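Local coordinates for protein importin-95 (Chaetomium thermophilum, PDB 4XRI) that probably carries protein cargo into the nucleus as a flexible HEAT-repeat importin-beta transport receptor that binds a small GTPase, at residues L278-D283 with V333-Q338. The protein carries 2 engineered substitutions. Sequence-based numbering, arbitrary orientation.
Sequences LGMKSD and VPVLLQ
M280 and V335 form the buried heart of this contact, where the end of helix 265-280 packs against the last turns of helix 324-340. M280 CG stands anti to the carbonyl carbon, beside the backbone N (chi1 -70°); the chain runs straight on to the sulfur and then bends there (chi3 58°), which lays its methyl CE between two side chains of the other helix. CE lies 3.6 Å from V335 CG1 and equally 3.6 Å from L336 CD2. The same V335 methyl also reaches back toward the methionine backbone, with CG1 3.8 Å from M280 CB, so one valine methyl touches the methionine at both its root and its tip. L336 points its CB away from M280, but its branched end turns back, with CG and CD2 both near CE.

One residue further on, the character changes. K281, the first residue to leave helical geometry, lays its aliphatic part across V335 at longer range, with CG 4.0 Å from V335 CG1 and CD 4.2 Å from V335 CG2. Two successive bends at the far end of the chain turn its ammonium toward Q338, yet K281 NZ stays 3.6 Å from Q338 OE1, a loose polar approach on the exposed side. Methyl-to-methyl packing therefore carries the contact, and the polar pair merely borders it.

Such apolar helix-to-helix packing is characteristic of the stacked helices of a HEAT-repeat solenoid. Helix 285-310 follows in the chain and meets M280 through A291, V292 and W295, while helix 354-369 receives L336 at A358 and C361. M280 and L336 thus meet at a junction of four helices, 265-280, 285-310, 324-340 and 354-369.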
loop_
_atom_site.group_PDB
_atom_site.type_symbol
_atom_site.label_atom_id
_atom_site.label_comp_id
_atom_site.label_asym_id
_atom_site.label_seq_id
_atom_site.Cartn_x
_atom_site.Cartn_y
_atom_site.Cartn_z
ATOM N N LEU A 278 -23.805 -5.740 22.100
ATOM C CA LEU A 278 -24.201 -7.130 22.289
ATOM C C LEU A 278 -23.386 -8.051 21.393
ATOM O O LEU A 278 -22.974 -9.133 21.808
ATOM C CB LEU A 278 -25.697 -7.311 22.005
ATOM C CG LEU A 278 -26.711 -6.624 22.923
ATOM C CD1 LEU A 278 -28.128 -6.954 22.475
ATOM C CD2 LEU A 278 -26.494 -7.037 24.370
ATOM N N GLY A 279 -23.159 -7.616 20.158
ATOM C CA GLY A 279 -22.418 -8.407 19.192
ATOM C C GLY A 279 -20.980 -8.658 19.601
ATOM O O GLY A 279 -20.458 -9.755 19.424
ATOM N N MET A 280 -20.338 -7.633 20.152
ATOM C CA MET A 280 -18.946 -7.737 20.579
ATOM C C MET A 280 -18.779 -8.699 21.749
ATOM O O MET A 280 -17.715 -9.294 21.927
ATOM C CB MET A 280 -18.402 -6.360 20.965
ATOM C CG MET A 280 -18.219 -5.411 19.796
ATOM S SD MET A 280 -17.549 -3.821 20.306
ATOM C CE MET A 280 -16.026 -4.342 21.082
ATOM N N LYS A 281 -19.834 -8.852 22.540
ATOM C CA LYS A 281 -19.781 -9.690 23.731
ATOM C C LYS A 281 -20.331 -11.089 23.465
ATOM O O LYS A 281 -20.532 -11.873 24.391
ATOM C CB LYS A 281 -20.556 -9.030 24.874
ATOM C CG LYS A 281 -20.058 -7.637 25.224
ATOM C CD LYS A 281 -20.910 -7.001 26.308
ATOM C CE LYS A 281 -20.802 -7.773 27.610
ATOM N NZ LYS A 281 -19.433 -7.698 28.188
ATOM N N SER A 282 -20.568 -11.398 22.194
ATOM C CA SER A 282 -21.149 -12.680 21.808
ATOM C C SER A 282 -20.223 -13.857 22.095
ATOM O O SER A 282 -19.001 -13.722 22.071
ATOM C CB SER A 282 -21.515 -12.668 20.326
ATOM O OG SER A 282 -21.942 -13.948 19.894
ATOM N N ASP A 283 -20.822 -15.013 22.361
ATOM C CA ASP A 283 -20.065 -16.235 22.609
ATOM C C ASP A 283 -19.515 -16.804 21.309
ATOM O O ASP A 283 -18.580 -17.604 21.315
ATOM C CB ASP A 283 -20.940 -17.274 23.319
ATOM C CG ASP A 283 -21.381 -16.817 24.695
ATOM O OD1 ASP A 283 -20.617 -16.072 25.347
ATOM O OD2 ASP A 283 -22.489 -17.201 25.126
ATOM N N VAL A 333 -15.007 0.634 24.668
ATOM C CA VAL A 333 -13.601 0.463 25.036
ATOM C C VAL A 333 -13.387 -0.569 26.158
ATOM O O VAL A 333 -12.490 -1.408 26.047
ATOM C CB VAL A 333 -12.956 1.810 25.449
ATOM C CG1 VAL A 333 -11.557 1.590 26.007
ATOM C CG2 VAL A 333 -12.909 2.767 24.263
ATOM N N PRO A 334 -14.193 -0.518 27.242
ATOM C CA PRO A 334 -14.016 -1.588 28.233
ATOM C C PRO A 334 -14.217 -2.995 27.664
ATOM O O PRO A 334 -13.575 -3.935 28.134
ATOM C CB PRO A 334 -15.090 -1.271 29.280
ATOM C CG PRO A 334 -15.255 0.192 29.204
ATOM C CD PRO A 334 -15.109 0.527 27.740
ATOM N N VAL A 335 -15.081 -3.137 26.664
ATOM C CA VAL A 335 -15.304 -4.434 26.034
ATOM C C VAL A 335 -14.084 -4.854 25.221
ATOM O O VAL A 335 -13.676 -6.017 25.252
ATOM C CB VAL A 335 -16.549 -4.417 25.122
ATOM C CG1 VAL A 335 -16.648 -5.708 24.327
ATOM C CG2 VAL A 335 -17.808 -4.207 25.950
ATOM N N LEU A 336 -13.504 -3.897 24.503
ATOM C CA LEU A 336 -12.296 -4.141 23.722
ATOM C C LEU A 336 -11.152 -4.613 24.610
ATOM O O LEU A 336 -10.445 -5.565 24.279
ATOM C CB LEU A 336 -11.881 -2.879 22.964
ATOM C CG LEU A 336 -12.714 -2.524 21.735
ATOM C CD1 LEU A 336 -12.285 -1.177 21.188
ATOM C CD2 LEU A 336 -12.571 -3.610 20.682
ATOM N N LEU A 337 -10.977 -3.931 25.737
ATOM C CA LEU A 337 -9.950 -4.281 26.711
ATOM C C LEU A 337 -10.158 -5.690 27.248
ATOM O O LEU A 337 -9.202 -6.436 27.458
ATOM C CB LEU A 337 -9.948 -3.270 27.860
ATOM C CG LEU A 337 -9.628 -1.841 27.417
ATOM C CD1 LEU A 337 -9.932 -0.835 28.510
ATOM C CD2 LEU A 337 -8.175 -1.746 26.994
ATOM N N GLN A 338 -11.420 -6.044 27.466
ATOM C CA GLN A 338 -11.781 -7.378 27.926
ATOM C C GLN A 338 -11.405 -8.424 26.877
ATOM O O GLN A 338 -10.969 -9.528 27.208
ATOM C CB GLN A 338 -13.278 -7.444 28.238
ATOM C CG GLN A 338 -13.650 -8.459 29.298
ATOM C CD GLN A 338 -15.139 -8.473 29.584
ATOM O OE1 GLN A 338 -15.940 -7.990 28.783
ATOM N NE2 GLN A 338 -15.517 -9.024 30.733
#